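Local coordinates for SH3 domain-containing protein (Dictyostelium discoideum, PDB 4NQI) that remodels membranes through its inverse BAR domain to control osmoregulation, phagocytosis and cytokinesis, and probably binds phosphatidylinositol lipids, at residues E37-A42 against P106-I111; N25-N30 against V181-R186; Q48-S53 against D94-L99. All coordinates share one frame; numbering follows the deposited sequence.

Interaction 1 of 3, residues E37-A42 against P106-I111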
loop_
_atom_site.group_PDB
_atom_site.type_symbol
_atom_site.label_atom_id
_atom_site.label_comp_id
_atom_site.label_asym_id
_atom_site.label_seq_id
_atom_site.Cartn_x
_atom_site.Cartn_y
_atom_site.Cartn_z
ATOM N N GLU B 37 -20.230 -4.549 9.569
ATOM C CA GLU B 37 -19.715 -3.233 9.200
ATOM C C GLU B 37 -18.245 -3.325 8.797
ATOM O O GLU B 37 -17.814 -2.666 7.850
ATOM C CB GLU B 37 -19.878 -2.244 10.355
ATOM C CG GLU B 37 -21.316 -1.839 10.629
ATOM C CD GLU B 37 -21.964 -1.140 9.449
ATOM O OE1 GLU B 37 -21.433 -0.103 9.000
ATOM O OE2 GLU B 37 -23.008 -1.631 8.970
ATOM N N VAL B 38 -17.483 -4.142 9.524
ATOM C CA VAL B 38 -16.077 -4.390 9.206
ATOM C C VAL B 38 -15.931 -4.995 7.806
ATOM O O VAL B 38 -15.019 -4.636 7.056
ATOM C CB VAL B 38 -15.422 -5.321 10.252
ATOM C CG1 VAL B 38 -13.997 -5.672 9.854
ATOM C CG2 VAL B 38 -15.445 -4.676 11.635
ATOM N N ILE B 39 -16.843 -5.903 7.459
ATOM C CA ILE B 39 -16.861 -6.531 6.139
ATOM C C ILE B 39 -17.113 -5.494 5.040
ATOM O O ILE B 39 -16.357 -5.420 4.067
ATOM C CB ILE B 39 -17.940 -7.637 6.050
ATOM C CG1 ILE B 39 -17.703 -8.723 7.106
ATOM C CG2 ILE B 39 -17.972 -8.245 4.656
ATOM C CD1 ILE B 39 -16.565 -9.677 6.780
ATOM N N LYS B 40 -18.176 -4.705 5.199
ATOM C CA LYS B 40 -18.500 -3.629 4.262
ATOM C C LYS B 40 -17.323 -2.678 4.099
ATOM O O LYS B 40 -16.958 -2.302 2.983
ATOM C CB LYS B 40 -19.707 -2.829 4.756
ATOM C CG LYS B 40 -21.032 -3.577 4.751
ATOM C CD LYS B 40 -22.129 -2.700 5.343
ATOM N N ALA B 41 -16.740 -2.286 5.227
ATOM C CA ALA B 41 -15.589 -1.391 5.226
ATOM C C ALA B 41 -14.395 -2.025 4.512
ATOM O O ALA B 41 -13.713 -1.367 3.723
ATOM C CB ALA B 41 -15.224 -1.011 6.643
ATOM N N ALA B 42 -14.148 -3.302 4.790
ATOM C CA ALA B 42 -13.051 -4.026 4.151
ATOM C C ALA B 42 -13.290 -4.200 2.653
ATOM O O ALA B 42 -12.348 -4.160 1.862
ATOM C CB ALA B 42 -12.837 -5.376 4.819
ATOM N N PRO B 106 -15.159 -15.384 3.337
ATOM C CA PRO B 106 -15.270 -16.417 4.377
ATOM C C PRO B 106 -15.835 -15.924 5.714
ATOM O O PRO B 106 -16.485 -16.711 6.402
ATOM C CB PRO B 106 -13.822 -16.881 4.567
ATOM C CG PRO B 106 -13.139 -16.522 3.300
ATOM C CD PRO B 106 -13.770 -15.241 2.866
ATOM N N ASN B 107 -15.593 -14.670 6.086
ATOM C CA ASN B 107 -16.113 -14.165 7.358
ATOM C C ASN B 107 -17.578 -13.745 7.255
ATOM O O ASN B 107 -18.317 -13.803 8.239
ATOM C CB ASN B 107 -15.257 -13.018 7.900
ATOM C CG ASN B 107 -15.362 -12.873 9.410
ATOM O OD1 ASN B 107 -15.980 -11.935 9.918
ATOM N ND2 ASN B 107 -14.758 -13.812 10.136
ATOM N N LYS B 108 -17.987 -13.325 6.061
ATOM C CA LYS B 108 -19.389 -13.032 5.783
ATOM C C LYS B 108 -20.226 -14.287 6.027
ATOM O O LYS B 108 -21.281 -14.235 6.667
ATOM C CB LYS B 108 -19.543 -12.551 4.339
ATOM C CG LYS B 108 -20.913 -11.993 3.987
ATOM C CD LYS B 108 -20.812 -10.985 2.845
ATOM C CE LYS B 108 -20.127 -11.581 1.625
ATOM N NZ LYS B 108 -19.884 -10.553 0.573
ATOM N N GLN B 109 -19.733 -15.417 5.526
ATOM C CA GLN B 109 -20.384 -16.709 5.727
ATOM C C GLN B 109 -20.368 -17.105 7.200
ATOM O O GLN B 109 -21.349 -17.635 7.727
ATOM C CB GLN B 109 -19.674 -17.780 4.897
ATOM C CG GLN B 109 -20.253 -19.171 5.056
ATOM C CD GLN B 109 -21.648 -19.283 4.484
ATOM O OE1 GLN B 109 -22.519 -19.939 5.058
ATOM N NE2 GLN B 109 -21.869 -18.644 3.342
ATOM N N ALA B 110 -19.244 -16.840 7.858
ATOM C CA ALA B 110 -19.064 -17.193 9.263
ATOM C C ALA B 110 -20.002 -16.408 10.186
ATOM O O ALA B 110 -20.494 -16.949 11.178
ATOM C CB ALA B 110 -17.612 -16.991 9.670
ATOM N N ILE B 111 -20.234 -15.137 9.857
ATOM C CA ILE B 111 -21.150 -14.282 10.615
ATOM C C ILE B 111 -22.556 -14.888 10.652
ATOM O O ILE B 111 -23.215 -14.891 11.694
ATOM C CB ILE B 111 -21.206 -12.842 10.028
ATOM C CG1 ILE B 111 -19.924 -12.071 10.356
ATOM C CG2 ILE B 111 -22.397 -12.073 10.572
ATOM C CD1 ILE B 111 -19.861 -10.677 9.737
#
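Ile39 reaches across from helix 15-64 and lays its longer branch between Asn107 and Ile111, one turn apart on helix 72-140. Its terminal CD1 is the touching atom toward Asn107, 3.8 Å from that residue's CB and 3.9 Å from its OD1; the two side chains meet at a slant. Farther back on the same branch, Ile39 CG1 meets Ile111 CD1 at 3.9 Å, the two isoleucines lying alongside and pointing opposite ways. Ile39 holds CG1 beside its backbone N and anti to its carbonyl carbon (chi1 -59°), and a second bend at chi2 -76° turns CD1 to the Asn107 side. The other branch of Ile39, CG2, comes only loosely alongside the aliphatic part of Lys108, 4.3 Å from its CD, at the exposed edge of the contact.

The two short helical segments run nearly antiparallel, at 162°, with their axes 10.4 Å apart, as expected for the long antiparallel helices of an I-BAR domain. No hydrogen bond joins them, and the contact is largely between carbon atoms. Where helix 72-140 enters it, a kink is present: Pro106 N makes no bond to the preceding turn.

The nitrogen end of the Asn107 amide is engaged elsewhere: ND2 is hydrogen-bonded to Gln194 OE1 of helix 152-224 and to a bound PEG molecule, probably from the crystallisation liquor. Asn107 thus ties helix 152-224 to the pair while its CB packs against Ile39. Beyond this shell, Val38 packs on Phe191, and Ala42 touches Leu59 of the second subunit.

Interaction 2 of 3, residues N25-N30 against V181-R186; sequences NNLKVN and VLMERR
Within the helical bundle of the I-BAR domain, segments 25-30 and 181-186, on helices 15-64 and 152-224, are inclined at 52° and meet through Asn26, Leu27 and Glu184. Asn26 ND2 donates to Glu184 OE2 over 2.8 Å in a nearly straight bond (163°). The oxygen lies in the plane of the amide, whereas the N-H arrives on the syn side of OE2, tilted out of the carboxylate plane; the two flat groups stand nearly at right angles. With CG anti to the backbone N (chi1 -168°) and the chain extended beyond it, Glu184 spans the gap to this amide. On the way its CG passes Leu27 CD2 at 4.1 Å, and its CB lies equally far from Leu27 CD1. Were Glu184 replaced by an alanine, the amide of Asn26 would probably lose its carboxylate acceptor, and a gap would be likely to open beside Leu27. Selenomethionine Met183 adds a looser apolar touch to Leu27 and packs on Ile118 and Phe121 of helix 72-140.

Asn26 ND2 is also hydrogen-bonded to Asn70 OD1 of the second subunit. One amide nitrogen therefore bonds to acceptors of both subunits, coupling the helix pairing to the dimer interface.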
loop_
_atom_site.group_PDB
_atom_site.type_symbol
_atom_site.label_atom_id
_atom_site.label_comp_id
_atom_site.label_asym_id
_atom_site.label_seq_id
_atom_site.Cartn_x
_atom_site.Cartn_y
_atom_site.Cartn_z
ATOM N N ASN B 25 -26.565 -12.581 24.537
ATOM C CA ASN B 25 -27.078 -11.349 23.944
ATOM C C ASN B 25 -26.064 -10.707 22.998
ATOM O O ASN B 25 -26.424 -10.238 21.919
ATOM C CB ASN B 25 -27.506 -10.352 25.027
ATOM C CG ASN B 25 -28.236 -9.144 24.457
ATOM O OD1 ASN B 25 -29.385 -9.249 24.022
ATOM N ND2 ASN B 25 -27.574 -7.990 24.461
ATOM N N ASN B 26 -24.796 -10.704 23.402
ATOM C CA ASN B 26 -23.730 -10.119 22.593
ATOM C C ASN B 26 -23.576 -10.797 21.229
ATOM O O ASN B 26 -23.427 -10.124 20.208
ATOM C CB ASN B 26 -22.399 -10.165 23.351
ATOM C CG ASN B 26 -21.363 -9.220 22.770
ATOM O OD1 ASN B 26 -21.680 -8.091 22.396
ATOM N ND2 ASN B 26 -20.117 -9.678 22.689
ATOM N N LEU B 27 -23.624 -12.127 21.219
ATOM C CA LEU B 27 -23.408 -12.904 19.997
ATOM C C LEU B 27 -24.620 -12.914 19.071
ATOM O O LEU B 27 -24.483 -13.056 17.854
ATOM C CB LEU B 27 -23.007 -14.339 20.347
ATOM C CG LEU B 27 -21.601 -14.510 20.924
ATOM C CD1 LEU B 27 -21.472 -15.820 21.682
ATOM C CD2 LEU B 27 -20.582 -14.452 19.802
ATOM N N LYS B 28 -25.806 -12.767 19.653
ATOM C CA LYS B 28 -27.043 -12.798 18.884
ATOM C C LYS B 28 -27.463 -11.399 18.423
ATOM O O LYS B 28 -27.931 -11.224 17.294
ATOM C CB LYS B 28 -28.157 -13.451 19.707
ATOM C CG LYS B 28 -29.498 -13.504 19.001
ATOM N N VAL B 29 -27.275 -10.408 19.292
ATOM C CA VAL B 29 -27.748 -9.049 19.039
ATOM C C VAL B 29 -26.636 -8.075 18.646
ATOM O O VAL B 29 -26.658 -7.508 17.555
ATOM C CB VAL B 29 -28.507 -8.480 20.264
ATOM C CG1 VAL B 29 -28.811 -7.000 20.073
ATOM C CG2 VAL B 29 -29.788 -9.263 20.510
ATOM N N ASN B 30 -25.668 -7.882 19.537
ATOM C CA ASN B 30 -24.637 -6.863 19.343
ATOM C C ASN B 30 -23.600 -7.170 18.256
ATOM O O ASN B 30 -23.224 -6.287 17.487
ATOM C CB ASN B 30 -23.929 -6.557 20.669
ATOM C CG ASN B 30 -24.846 -5.895 21.688
ATOM O OD1 ASN B 30 -25.760 -5.151 21.330
ATOM N ND2 ASN B 30 -24.596 -6.161 22.966
ATOM N N VAL B 181 -18.854 -18.712 26.450
ATOM C CA VAL B 181 -17.651 -17.878 26.484
ATOM C C VAL B 181 -16.634 -18.385 25.462
ATOM O O VAL B 181 -15.959 -17.598 24.793
ATOM C CB VAL B 181 -17.019 -17.825 27.899
ATOM C CG1 VAL B 181 -15.662 -17.131 27.865
ATOM C CG2 VAL B 181 -17.938 -17.103 28.862
ATOM N N LEU B 182 -16.548 -19.706 25.331
ATOM C CA LEU B 182 -15.650 -20.322 24.362
ATOM C C LEU B 182 -16.182 -20.202 22.933
ATOM O O LEU B 182 -15.406 -20.201 21.979
ATOM C CB LEU B 182 -15.378 -21.786 24.720
ATOM C CG LEU B 182 -14.601 -22.014 26.018
ATOM C CD1 LEU B 182 -14.120 -23.456 26.143
ATOM C CD2 LEU B 182 -13.430 -21.049 26.118
HETATM N N MSE B 183 -17.500 -20.102 22.785
HETATM C CA MSE B 183 -18.095 -19.839 21.477
HETATM C C MSE B 183 -17.689 -18.454 20.976
HETATM O O MSE B 183 -17.503 -18.247 19.776
HETATM C CB MSE B 183 -19.622 -19.939 21.543
HETATM C CG MSE B 183 -20.173 -21.348 21.376
HETATM SE SE MSE B 183 -22.118 -21.399 21.506
HETATM C CE MSE B 183 -22.523 -19.941 20.280
ATOM N N GLU B 184 -17.552 -17.511 21.904
ATOM C CA GLU B 184 -17.201 -16.135 21.568
ATOM C C GLU B 184 -15.718 -16.006 21.230
ATOM O O GLU B 184 -15.351 -15.296 20.291
ATOM C CB GLU B 184 -17.561 -15.200 22.725
ATOM C CG GLU B 184 -17.509 -13.718 22.379
ATOM C CD GLU B 184 -17.995 -12.842 23.519
ATOM O OE1 GLU B 184 -17.343 -12.832 24.586
ATOM O OE2 GLU B 184 -19.034 -12.167 23.353
ATOM N N ARG B 185 -14.870 -16.692 21.996
ATOM C CA ARG B 185 -13.427 -16.670 21.752
ATOM C C ARG B 185 -13.083 -17.349 20.427
ATOM O O ARG B 185 -12.153 -16.937 19.734
ATOM C CB ARG B 185 -12.662 -17.346 22.895
ATOM C CG ARG B 185 -12.810 -16.663 24.253
ATOM C CD ARG B 185 -11.888 -17.288 25.304
ATOM N NE ARG B 185 -10.477 -17.144 24.955
ATOM C CZ ARG B 185 -9.741 -16.077 25.252
ATOM N NH1 ARG B 185 -10.282 -15.056 25.905
ATOM N NH2 ARG B 185 -8.464 -16.026 24.896
ATOM N N ARG B 186 -13.834 -18.392 20.083
ATOM C CA ARG B 186 -13.612 -19.105 18.829
ATOM C C ARG B 186 -14.078 -18.282 17.630
ATOM O O ARG B 186 -13.516 -18.390 16.541
ATOM C CB ARG B 186 -14.294 -20.476 18.849
ATOM C CG ARG B 186 -13.605 -21.490 19.756
#

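Interaction 3 of 3, residues Q48-S53 against D94-L99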
loop_
_atom_site.group_PDB
_atom_site.type_symbol
_atom_site.label_atom_id
_atom_site.label_comp_id
_atom_site.label_asym_id
_atom_site.label_seq_id
_atom_site.Cartn_x
_atom_site.Cartn_y
_atom_site.Cartn_z
ATOM N N GLN B 48 -10.877 0.071 -3.535
ATOM C CA GLN B 48 -9.985 1.213 -3.709
ATOM C C GLN B 48 -8.545 0.777 -3.980
ATOM O O GLN B 48 -7.807 1.458 -4.692
ATOM C CB GLN B 48 -10.043 2.145 -2.494
ATOM C CG GLN B 48 -11.388 2.844 -2.307
ATOM C CD GLN B 48 -11.799 3.675 -3.515
ATOM O OE1 GLN B 48 -10.955 4.151 -4.279
ATOM N NE2 GLN B 48 -13.104 3.851 -3.689
ATOM N N ALA B 49 -8.156 -0.363 -3.412
ATOM C CA ALA B 49 -6.821 -0.915 -3.632
ATOM C C ALA B 49 -6.637 -1.323 -5.092
ATOM O O ALA B 49 -5.588 -1.065 -5.691
ATOM C CB ALA B 49 -6.576 -2.098 -2.711
ATOM N N GLN B 50 -7.657 -1.965 -5.658
ATOM C CA GLN B 50 -7.639 -2.336 -7.069
ATOM C C GLN B 50 -7.562 -1.091 -7.947
ATOM O O GLN B 50 -6.872 -1.082 -8.965
ATOM C CB GLN B 50 -8.883 -3.148 -7.437
ATOM C CG GLN B 50 -8.986 -4.515 -6.775
ATOM C CD GLN B 50 -10.073 -5.371 -7.403
ATOM O OE1 GLN B 50 -10.449 -5.165 -8.558
ATOM N NE2 GLN B 50 -10.584 -6.333 -6.644
ATOM N N ALA B 51 -8.283 -0.047 -7.546
ATOM C CA ALA B 51 -8.297 1.216 -8.280
ATOM C C ALA B 51 -6.905 1.833 -8.318
ATOM O O ALA B 51 -6.440 2.273 -9.371
ATOM C CB ALA B 51 -9.282 2.179 -7.650
ATOM N N LEU B 52 -6.252 1.868 -7.160
ATOM C CA LEU B 52 -4.878 2.349 -7.059
ATOM C C LEU B 52 -3.937 1.485 -7.896
ATOM O O LEU B 52 -2.998 1.994 -8.509
ATOM C CB LEU B 52 -4.423 2.362 -5.597
ATOM C CG LEU B 52 -2.993 2.840 -5.334
ATOM C CD1 LEU B 52 -2.804 4.267 -5.827
ATOM C CD2 LEU B 52 -2.637 2.730 -3.855
ATOM N N SER B 53 -4.198 0.180 -7.923
ATOM C CA SER B 53 -3.402 -0.750 -8.720
ATOM C C SER B 53 -3.456 -0.408 -10.209
ATOM O O SER B 53 -2.421 -0.331 -10.876
ATOM C CB SER B 53 -3.883 -2.183 -8.492
ATOM O OG SER B 53 -3.212 -3.089 -9.346
ATOM N N ASP B 94 -3.118 -8.468 -6.182
ATOM C CA ASP B 94 -3.176 -9.791 -5.563
ATOM C C ASP B 94 -3.449 -9.691 -4.064
ATOM O O ASP B 94 -4.145 -10.534 -3.493
ATOM C CB ASP B 94 -1.878 -10.560 -5.814
ATOM C CG ASP B 94 -1.692 -10.932 -7.276
ATOM O OD1 ASP B 94 -2.691 -10.929 -8.029
ATOM O OD2 ASP B 94 -0.545 -11.236 -7.668
ATOM N N VAL B 95 -2.893 -8.659 -3.432
ATOM C CA VAL B 95 -3.155 -8.385 -2.023
ATOM C C VAL B 95 -4.643 -8.106 -1.798
ATOM O O VAL B 95 -5.256 -8.652 -0.879
ATOM C CB VAL B 95 -2.302 -7.206 -1.512
ATOM C CG1 VAL B 95 -2.808 -6.708 -0.169
ATOM C CG2 VAL B 95 -0.838 -7.616 -1.410
ATOM N N ALA B 96 -5.222 -7.270 -2.655
ATOM C CA ALA B 96 -6.649 -6.960 -2.583
ATOM C C ALA B 96 -7.505 -8.220 -2.729
ATOM O O ALA B 96 -8.497 -8.396 -2.014
ATOM C CB ALA B 96 -7.021 -5.940 -3.645
ATOM N N LYS B 97 -7.109 -9.091 -3.656
ATOM C CA LYS B 97 -7.808 -10.352 -3.902
ATOM C C LYS B 97 -7.787 -11.260 -2.669
ATOM O O LYS B 97 -8.770 -11.945 -2.383
ATOM C CB LYS B 97 -7.175 -11.087 -5.086
ATOM C CG LYS B 97 -7.199 -10.331 -6.415
ATOM C CD LYS B 97 -8.546 -10.447 -7.112
ATOM C CE LYS B 97 -8.379 -10.710 -8.608
ATOM N NZ LYS B 97 -7.627 -9.631 -9.308
ATOM N N VAL B 98 -6.662 -11.267 -1.954
ATOM C CA VAL B 98 -6.519 -12.062 -0.733
ATOM C C VAL B 98 -7.483 -11.581 0.351
ATOM O O VAL B 98 -8.150 -12.388 0.998
ATOM C CB VAL B 98 -5.068 -12.029 -0.203
ATOM C CG1 VAL B 98 -4.995 -12.566 1.221
ATOM C CG2 VAL B 98 -4.145 -12.825 -1.119
ATOM N N LEU B 99 -7.553 -10.266 0.539
ATOM C CA LEU B 99 -8.486 -9.667 1.490
ATOM C C LEU B 99 -9.925 -10.049 1.150
ATOM O O LEU B 99 -10.744 -10.275 2.043
ATOM C CB LEU B 99 -8.335 -8.143 1.498
ATOM C CG LEU B 99 -9.245 -7.375 2.462
ATOM C CD1 LEU B 99 -8.942 -7.750 3.902
ATOM C CD2 LEU B 99 -9.125 -5.868 2.264
#
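The helical backbones come close where Ala49 faces Ala96, with their CA atoms 6.1 Å apart. The methyl groups of these two residues meet directly, Ala49 CB lying 4.0 Å from Ala96 CB, and with no larger side chain between them the backbones can approach this nearly. Ala96 CB has a second neighbour at the same distance, 4.0 Å, in Gln50 CG, and so touches two consecutive residues of helix 15-64. Gln50 begins off to one side of the opposing segment but leans across it: its CG lies anti to the carbonyl carbon and beside the backbone N (chi1 -66°), and the chain then runs on extended. It is therefore the aliphatic part of Gln50, and not its amide, that packs on the Ala96 methyl. No hydrogen bond links the two segments, and the close contacts across the 132 Å² interface are between carbon atoms.

Gln50 also touches Asp93, and Ser53 OG is hydrogen-bonded to Glu89 O, a side-chain tie from helix 15-64 to the backbone of helix 72-140. In this all-helical I-BAR bundle, Val95 and Leu99 pack on Phe198 of helix 152-224. Ala49 also touches Leu52 of the second subunit, so that here this turn of helix 15-64 lies against both helix 72-140 and the dimer partner.

All three contacts use helix 15-64, which pairs with helix 72-140 in interactions 1 and 3 and with helix 152-224 in interaction 2. Along the chain, interaction 3 is nested inside the loop closed by interaction 1, and that inside interaction 2. Interactions 1 and 3, with centres 16 Å apart, touch where Ala42 O comes 3.7 Å from Leu99 CD2. Interaction 2 is likewise 16 Å from interaction 1 between centres, but nearest atoms stay about 7 Å apart; its centre is 31 Å from that of interaction 3. Asn107 and Ala49 each lie near bound PEG, probably from the crystallisation liquor. Each contact also meets the second subunit, so the dimer interface accompanies helix 15-64 through all three.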